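Local coordinates for LipS lipolytic enzyme (PDB 4FBL), which probably hydrolyses the ester bonds of lipids, as a thermostable, metagenome-derived lipase of the alpha/beta-hydrolase fold, at residues C[89-92]-C[93-97]; C[134-138]-C[139-143]; C[112-115]-C[116-120]. All blocks are in the same frame, centred on the assembly; numbering follows the deposited sequence.

Contact 1. Residues C[89-92]-C[93-97]; sequences HGTT and PAEMA
The hydroxyl of Thr91 donates a short hydrogen bond to the carboxylate of Glu95, with OG1 2.6 Å from OE2. It meets the oxygen from above the carboxylate plane, 43° out of it. Glu95 can reach back over the turn because its CG lies anti to the backbone N (chi1 -177°) and the chain beyond is extended. Thr92 caps the helix that starts at Pro93: its OG1 accepts from Glu95 N at 3.1 Å, while its carbonyl O takes the amide N of Met96 at 3.2 Å in an almost straight bond lying in the carbonyl plane. Glu95 is thus tied to the loop twice, by its amide and by its side chain. Met96 lays its thioether over one face of the His89 imidazole, with SD 4.2 Å from the ring centroid and CE 3.6 Å from CE1. The ring is held by ND1 bonding to Gly62 O, whereas the buried NE2 has no polar partner in the model. Thr92 is thus the N-cap of the short helix 93-97, and the His89 side chain beside it lies about 7 Å from the bound spermidine.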
loop_
_atom_site.group_PDB
_atom_site.type_symbol
_atom_site.label_atom_id
_atom_site.label_comp_id
_atom_site.label_asym_id
_atom_site.label_seq_id
_atom_site.Cartn_x
_atom_site.Cartn_y
_atom_site.Cartn_z
ATOM N N HIS C 89 -18.350 4.990 -7.362
ATOM C CA HIS C 89 -18.153 6.381 -7.852
ATOM C C HIS C 89 -19.347 6.897 -8.713
ATOM O O HIS C 89 -20.087 6.075 -9.383
ATOM C CB HIS C 89 -16.838 6.567 -8.636
ATOM C CG HIS C 89 -15.633 6.283 -7.828
ATOM N ND1 HIS C 89 -14.722 7.252 -7.477
ATOM C CD2 HIS C 89 -15.244 5.154 -7.200
ATOM C CE1 HIS C 89 -13.786 6.720 -6.713
ATOM N NE2 HIS C 89 -14.062 5.452 -6.558
ATOM N N GLY C 90 -19.518 8.226 -8.691
ATOM C CA GLY C 90 -20.677 8.902 -9.359
ATOM C C GLY C 90 -22.050 8.379 -8.899
ATOM O O GLY C 90 -23.018 8.397 -9.693
ATOM N N THR C 91 -22.140 7.849 -7.657
ATOM C CA THR C 91 -23.440 7.444 -6.978
ATOM C C THR C 91 -23.499 8.221 -5.633
ATOM O O THR C 91 -23.882 9.392 -5.618
ATOM C CB THR C 91 -23.540 5.967 -6.796
ATOM O OG1 THR C 91 -22.433 5.465 -6.000
ATOM C CG2 THR C 91 -23.498 5.286 -8.155
ATOM N N THR C 92 -22.987 7.653 -4.537
ATOM C CA THR C 92 -22.963 8.400 -3.293
ATOM C C THR C 92 -21.668 8.107 -2.551
ATOM O O THR C 92 -21.100 7.014 -2.761
ATOM C CB THR C 92 -24.136 7.983 -2.380
ATOM O OG1 THR C 92 -23.997 6.614 -1.932
ATOM C CG2 THR C 92 -25.469 8.154 -3.100
ATOM N N PRO C 93 -21.209 9.071 -1.695
ATOM C CA PRO C 93 -20.014 8.820 -0.917
ATOM C C PRO C 93 -20.167 7.588 -0.026
ATOM O O PRO C 93 -19.151 6.853 0.162
ATOM C CB PRO C 93 -19.801 10.125 -0.104
ATOM C CG PRO C 93 -20.514 11.207 -0.996
ATOM C CD PRO C 93 -21.697 10.466 -1.514
ATOM N N ALA C 94 -21.375 7.316 0.462
ATOM C CA ALA C 94 -21.638 6.040 1.210
ATOM C C ALA C 94 -21.361 4.755 0.424
ATOM O O ALA C 94 -20.854 3.746 0.962
ATOM C CB ALA C 94 -23.108 5.972 1.760
ATOM N N GLU C 95 -21.754 4.720 -0.840
ATOM C CA GLU C 95 -21.390 3.554 -1.641
ATOM C C GLU C 95 -19.830 3.430 -1.885
ATOM O O GLU C 95 -19.229 2.318 -1.821
ATOM C CB GLU C 95 -22.205 3.525 -2.922
ATOM C CG GLU C 95 -21.854 2.249 -3.682
ATOM C CD GLU C 95 -22.503 2.074 -5.067
ATOM O OE1 GLU C 95 -23.306 1.094 -5.129
ATOM O OE2 GLU C 95 -22.178 2.829 -6.064
ATOM N N MET C 96 -19.174 4.550 -2.116
ATOM C CA MET C 96 -17.713 4.558 -2.194
ATOM C C MET C 96 -16.965 4.044 -0.873
ATOM O O MET C 96 -15.895 3.378 -0.928
ATOM C CB MET C 96 -17.227 5.955 -2.581
ATOM C CG MET C 96 -15.705 5.966 -2.888
ATOM S SD MET C 96 -14.992 7.561 -3.205
ATOM C CE MET C 96 -13.279 7.095 -3.169
ATOM N N ALA C 97 -17.561 4.350 0.299
ATOM C CA ALA C 97 -17.030 3.914 1.616
ATOM C C ALA C 97 -17.003 2.416 1.676
ATOM O O ALA C 97 -16.168 1.849 2.385
ATOM C CB ALA C 97 -17.941 4.503 2.816
#

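Contact 2. Residues C[134-138]-C[139-143]; sequences TVWAA and GQFPE
Gln140 and Trp136, one helical turn apart, run side by side and share a water at their polar ends. Trp136 NE1 donates to this water at 3.1 Å, the water lying in the plane of the indole, and the water in turn donates to Gln140 OE1 at 2.5 Å. Trp136 NE1 and Gln140 OE1 stand 3.6 Å apart, and the water joins them. A bend at chi2 (67°) turns the amide end of Gln140 so that OE1 reaches this water. The other half of the amide is also satisfied: Gln140 NE2 bonds to Ala164 O of the second subunit. Gln140 CB sits over the five-membered ring of Trp136 in a CH-pi contact, 4.2 Å from its centroid. Phe141 turns an edge to the indole face in an offset edge-to-face pair, planes at 87°, with Phe141 CE2 4.0 Å from Trp136 CH2. With an alanine in place of Trp136, the shared water would probably lose its N-H partner, and Gln140 CB and the Phe141 edge the ring they rest against.

Along the backbone, Val135 O, Trp136 O and Ala137 O accept from the amides of Gly139, Gln140 and Phe141, the last at 2.9 Å. Phe141 is where the chain leaves helical angles, and Ala138 O is met instead by Pro142 CA-H, with CA at 3.3 Å, and by a second water, which also donates to Pro142 O. Gly139 O, further on, accepts from Arg216. The C-terminal half of helix 129-140, part of the beta-alpha-beta unit between strands 121-127 and 147-151, packs Thr134 and Ala137 on Met124 of the first strand, while Trp136 reaches both helix 101-118 and helix 200-213.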
loop_
_atom_site.group_PDB
_atom_site.type_symbol
_atom_site.label_atom_id
_atom_site.label_comp_id
_atom_site.label_asym_id
_atom_site.label_seq_id
_atom_site.Cartn_x
_atom_site.Cartn_y
_atom_site.Cartn_z
ATOM N N THR C 134 -3.338 2.395 -14.477
ATOM C CA THR C 134 -2.774 2.246 -15.803
ATOM C C THR C 134 -1.386 1.546 -15.612
ATOM O O THR C 134 -1.078 0.542 -16.304
ATOM C CB THR C 134 -2.594 3.635 -16.435
ATOM O OG1 THR C 134 -3.870 4.208 -16.688
ATOM C CG2 THR C 134 -1.820 3.597 -17.733
ATOM N N VAL C 135 -0.573 2.057 -14.669
ATOM C CA VAL C 135 0.713 1.434 -14.324
ATOM C C VAL C 135 0.472 0.033 -13.788
ATOM O O VAL C 135 1.165 -0.872 -14.170
ATOM C CB VAL C 135 1.523 2.243 -13.341
ATOM C CG1 VAL C 135 2.812 1.434 -12.906
ATOM C CG2 VAL C 135 1.950 3.551 -13.992
ATOM N N TRP C 136 -0.523 -0.166 -12.944
ATOM C CA TRP C 136 -0.782 -1.493 -12.412
ATOM C C TRP C 136 -1.121 -2.441 -13.546
ATOM O O TRP C 136 -0.648 -3.613 -13.529
ATOM C CB TRP C 136 -1.954 -1.490 -11.383
ATOM C CG TRP C 136 -2.416 -2.845 -11.063
ATOM C CD1 TRP C 136 -1.880 -3.738 -10.110
ATOM C CD2 TRP C 136 -3.537 -3.518 -11.647
ATOM N NE1 TRP C 136 -2.574 -4.931 -10.136
ATOM C CE2 TRP C 136 -3.607 -4.829 -11.049
ATOM C CE3 TRP C 136 -4.491 -3.146 -12.604
ATOM C CZ2 TRP C 136 -4.578 -5.797 -11.423
ATOM C CZ3 TRP C 136 -5.461 -4.104 -12.978
ATOM C CH2 TRP C 136 -5.502 -5.418 -12.364
ATOM N N ALA C 137 -1.973 -2.016 -14.499
ATOM C CA ALA C 137 -2.395 -3.042 -15.505
ATOM C C ALA C 137 -1.241 -3.382 -16.498
ATOM O O ALA C 137 -1.113 -4.542 -16.885
ATOM C CB ALA C 137 -3.647 -2.569 -16.298
ATOM N N ALA C 138 -0.394 -2.418 -16.855
ATOM C CA ALA C 138 0.736 -2.655 -17.723
ATOM C C ALA C 138 1.843 -3.534 -17.057
ATOM O O ALA C 138 2.602 -4.216 -17.779
ATOM C CB ALA C 138 1.356 -1.322 -18.229
ATOM N N GLY C 139 1.924 -3.503 -15.706
ATOM C CA GLY C 139 2.856 -4.354 -14.916
ATOM C C GLY C 139 2.280 -5.747 -14.642
ATOM O O GLY C 139 3.002 -6.784 -14.613
ATOM N N GLN C 140 0.975 -5.784 -14.502
ATOM C CA GLN C 140 0.235 -6.999 -14.142
ATOM C C GLN C 140 0.076 -7.896 -15.359
ATOM O O GLN C 140 0.130 -9.165 -15.202
ATOM C CB GLN C 140 -1.151 -6.677 -13.615
ATOM C CG GLN C 140 -2.007 -7.865 -13.307
ATOM C CD GLN C 140 -1.435 -8.709 -12.083
ATOM O OE1 GLN C 140 -1.620 -8.352 -10.953
ATOM N NE2 GLN C 140 -0.738 -9.795 -12.360
ATOM N N PHE C 141 -0.084 -7.266 -16.542
ATOM C CA PHE C 141 -0.299 -8.000 -17.846
ATOM C C PHE C 141 0.705 -7.413 -18.824
ATOM O O PHE C 141 0.360 -6.570 -19.656
ATOM C CB PHE C 141 -1.678 -7.712 -18.357
ATOM C CG PHE C 141 -2.771 -8.074 -17.358
ATOM C CD1 PHE C 141 -3.182 -9.431 -17.178
ATOM C CD2 PHE C 141 -3.366 -7.069 -16.564
ATOM C CE1 PHE C 141 -4.209 -9.749 -16.210
ATOM C CE2 PHE C 141 -4.406 -7.351 -15.643
ATOM C CZ PHE C 141 -4.831 -8.684 -15.449
ATOM N N PRO C 142 1.965 -7.782 -18.672
ATOM C CA PRO C 142 3.020 -7.054 -19.330
ATOM C C PRO C 142 3.055 -7.127 -20.857
ATOM O O PRO C 142 3.733 -6.350 -21.438
ATOM C CB PRO C 142 4.308 -7.729 -18.779
ATOM C CG PRO C 142 3.900 -8.575 -17.670
ATOM C CD PRO C 142 2.484 -8.950 -17.938
ATOM N N GLU C 143 2.341 -8.047 -21.484
ATOM C CA GLU C 143 2.385 -8.144 -22.937
ATOM C C GLU C 143 1.096 -7.608 -23.497
ATOM O O GLU C 143 0.879 -7.702 -24.711
ATOM C CB GLU C 143 2.392 -9.628 -23.399
ATOM C CG GLU C 143 3.297 -10.505 -22.630
ATOM C CD GLU C 143 4.631 -10.618 -23.277
ATOM O OE1 GLU C 143 5.274 -9.600 -23.581
ATOM O OE2 GLU C 143 5.047 -11.758 -23.495
HETATM O O HOH W 1 -1.511 -7.380 -8.644
HETATM O O HOH W 2 4.083 -3.611 -20.141
#

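Contact 3. Residues C[112-115]-C[116-120]; sequences MRWL and EERCD
Met112 begins the turn by accepting, through its carbonyl O, the amide N of Glu116 at 3.0 Å. The two side chains run side by side in the same direction, and the Met112 methyl CE comes to 3.9 Å from Glu116 OE1. That carboxylate also has a long, weak ion pair with Arg144. Arg113 O takes the next amide, Glu117 N, and its side chain leans on Pro169 of the second subunit.

Trp114 carries the main side-chain contact. The guanidinium of Arg118 lies flat on one indole face, the planes only 9° apart and CZ 3.6 Å from the centroid of the five-membered ring, a stacked cation-pi pair. Nearer the backbone, Arg118 CD rests over the six-membered ring, 3.7 Å from its centroid, as a CH-pi contact. Trp114 CG lies anti to its own N (chi1 180°), beside the carbonyl carbon, which brings the indole near the carbonyl O that Arg118 also binds. The guanidinium is fixed at its edge there: NH1 donates to Trp114 O at 3.1 Å, within its own plane, and forms a salt bridge with Glu117 OE1, the hydrogen bond within it weak.

All this lies near the C-terminal end of helix 101-118, which packs against the central sheet of the alpha/beta-hydrolase fold, Trp114 touching Ala82 of strand 80-83. Leu115 touches the same alanine and also Leu55 of strand 52-57. Its carbonyl O receives a weak bond from Arg118 N, and the Cys119 side chain folds over this Leu115 O, with CB 3.1 Å and SG 3.3 Å from it.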
loop_
_atom_site.group_PDB
_atom_site.type_symbol
_atom_site.label_atom_id
_atom_site.label_comp_id
_atom_site.label_asym_id
_atom_site.label_seq_id
_atom_site.Cartn_x
_atom_site.Cartn_y
_atom_site.Cartn_z
ATOM N N MET C 112 -10.958 -4.208 -19.727
ATOM C CA MET C 112 -9.918 -4.851 -20.597
ATOM C C MET C 112 -10.577 -5.995 -21.323
ATOM O O MET C 112 -10.334 -6.178 -22.492
ATOM C CB MET C 112 -8.779 -5.503 -19.803
ATOM C CG MET C 112 -7.746 -4.498 -19.383
ATOM S SD MET C 112 -6.468 -5.214 -18.324
ATOM C CE MET C 112 -5.799 -6.457 -19.481
ATOM N N ARG C 113 -11.420 -6.774 -20.648
ATOM C CA ARG C 113 -12.088 -7.887 -21.344
ATOM C C ARG C 113 -13.062 -7.381 -22.422
ATOM O O ARG C 113 -13.176 -7.995 -23.479
ATOM C CB ARG C 113 -12.770 -8.821 -20.343
ATOM C CG ARG C 113 -11.652 -9.513 -19.497
ATOM C CD ARG C 113 -12.166 -10.327 -18.319
ATOM N NE ARG C 113 -11.100 -11.152 -17.746
ATOM C CZ ARG C 113 -11.164 -11.787 -16.572
ATOM N NH1 ARG C 113 -12.251 -11.664 -15.802
ATOM N NH2 ARG C 113 -10.125 -12.523 -16.154
ATOM N N TRP C 114 -13.736 -6.266 -22.165
ATOM C CA TRP C 114 -14.717 -5.692 -23.107
ATOM C C TRP C 114 -13.975 -5.208 -24.372
ATOM O O TRP C 114 -14.451 -5.438 -25.515
ATOM C CB TRP C 114 -15.482 -4.554 -22.420
ATOM C CG TRP C 114 -16.516 -3.860 -23.255
ATOM C CD1 TRP C 114 -17.853 -4.140 -23.300
ATOM C CD2 TRP C 114 -16.309 -2.725 -24.155
ATOM N NE1 TRP C 114 -18.495 -3.255 -24.174
ATOM C CE2 TRP C 114 -17.577 -2.392 -24.718
ATOM C CE3 TRP C 114 -15.163 -1.978 -24.562
ATOM C CZ2 TRP C 114 -17.751 -1.304 -25.624
ATOM C CZ3 TRP C 114 -15.318 -0.914 -25.504
ATOM C CH2 TRP C 114 -16.610 -0.591 -26.032
ATOM N N LEU C 115 -12.807 -4.582 -24.159
ATOM C CA LEU C 115 -11.981 -4.097 -25.263
ATOM C C LEU C 115 -11.406 -5.254 -26.047
ATOM O O LEU C 115 -11.377 -5.174 -27.229
ATOM C CB LEU C 115 -10.826 -3.213 -24.764
ATOM C CG LEU C 115 -11.175 -1.872 -24.233
ATOM C CD1 LEU C 115 -9.974 -1.204 -23.592
ATOM C CD2 LEU C 115 -11.765 -0.915 -25.256
ATOM N N GLU C 116 -10.991 -6.324 -25.403
ATOM C CA GLU C 116 -10.405 -7.453 -26.105
ATOM C C GLU C 116 -11.425 -8.211 -26.972
ATOM O O GLU C 116 -11.084 -8.720 -27.994
ATOM C CB GLU C 116 -9.751 -8.423 -25.138
ATOM C CG GLU C 116 -8.380 -8.043 -24.795
ATOM C CD GLU C 116 -8.039 -8.497 -23.395
ATOM O OE1 GLU C 116 -7.032 -8.016 -22.858
ATOM O OE2 GLU C 116 -8.774 -9.306 -22.797
ATOM N N GLU C 117 -12.674 -8.295 -26.543
ATOM C CA GLU C 117 -13.746 -8.726 -27.445
ATOM C C GLU C 117 -13.824 -7.952 -28.778
ATOM O O GLU C 117 -14.113 -8.533 -29.793
ATOM C CB GLU C 117 -15.103 -8.663 -26.687
ATOM C CG GLU C 117 -15.261 -9.837 -25.677
ATOM C CD GLU C 117 -16.470 -9.670 -24.692
ATOM O OE1 GLU C 117 -17.260 -8.724 -24.720
ATOM O OE2 GLU C 117 -16.659 -10.536 -23.854
ATOM N N ARG C 118 -13.614 -6.647 -28.764
ATOM C CA ARG C 118 -13.726 -5.780 -29.884
ATOM C C ARG C 118 -12.425 -5.308 -30.628
ATOM O O ARG C 118 -12.531 -4.567 -31.602
ATOM C CB ARG C 118 -14.508 -4.534 -29.431
ATOM C CG ARG C 118 -15.927 -4.955 -28.902
ATOM C CD ARG C 118 -16.562 -3.862 -28.082
ATOM N NE ARG C 118 -17.961 -4.142 -27.852
ATOM C CZ ARG C 118 -18.384 -5.012 -26.932
ATOM N NH1 ARG C 118 -17.512 -5.654 -26.168
ATOM N NH2 ARG C 118 -19.685 -5.269 -26.789
ATOM N N CYS C 119 -11.248 -5.689 -30.145
ATOM C CA CYS C 119 -9.976 -5.026 -30.506
ATOM C C CYS C 119 -8.839 -5.980 -30.501
ATOM O O CYS C 119 -8.775 -6.873 -29.721
ATOM C CB CYS C 119 -9.630 -3.920 -29.473
ATOM S SG CYS C 119 -10.852 -2.766 -29.461
ATOM N N ASP C 120 -7.855 -5.693 -31.349
ATOM C CA ASP C 120 -6.589 -6.431 -31.395
ATOM C C ASP C 120 -5.439 -5.783 -30.612
ATOM O O ASP C 120 -4.474 -6.398 -30.394
ATOM C CB ASP C 120 -6.099 -6.427 -32.915
ATOM C CG ASP C 120 -7.060 -7.214 -33.829
ATOM O OD1 ASP C 120 -7.669 -8.195 -33.297
ATOM O OD2 ASP C 120 -7.231 -6.851 -35.037
#

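In the fold
From the N terminus, contact 1 comes first, in the loop after strand 80-83 and at the start of helix 93-97. Contact 3 follows at the far end of helix 101-118, just before strand 121-127, and contact 2 ends the next helix, 129-140. Each closes only a local turn, and the three stand in series, with none nested or crossing. Contact 1 is remote from the others, its centre about 27 Å from that of contact 2 and about 28 Å from that of contact 3. Contacts 2 and 3 meet directly: Phe141 CD2 packs on Met112 CE at 3.8 Å, where the chain leaves helix 129-140, against the C-terminal part of helix 101-118.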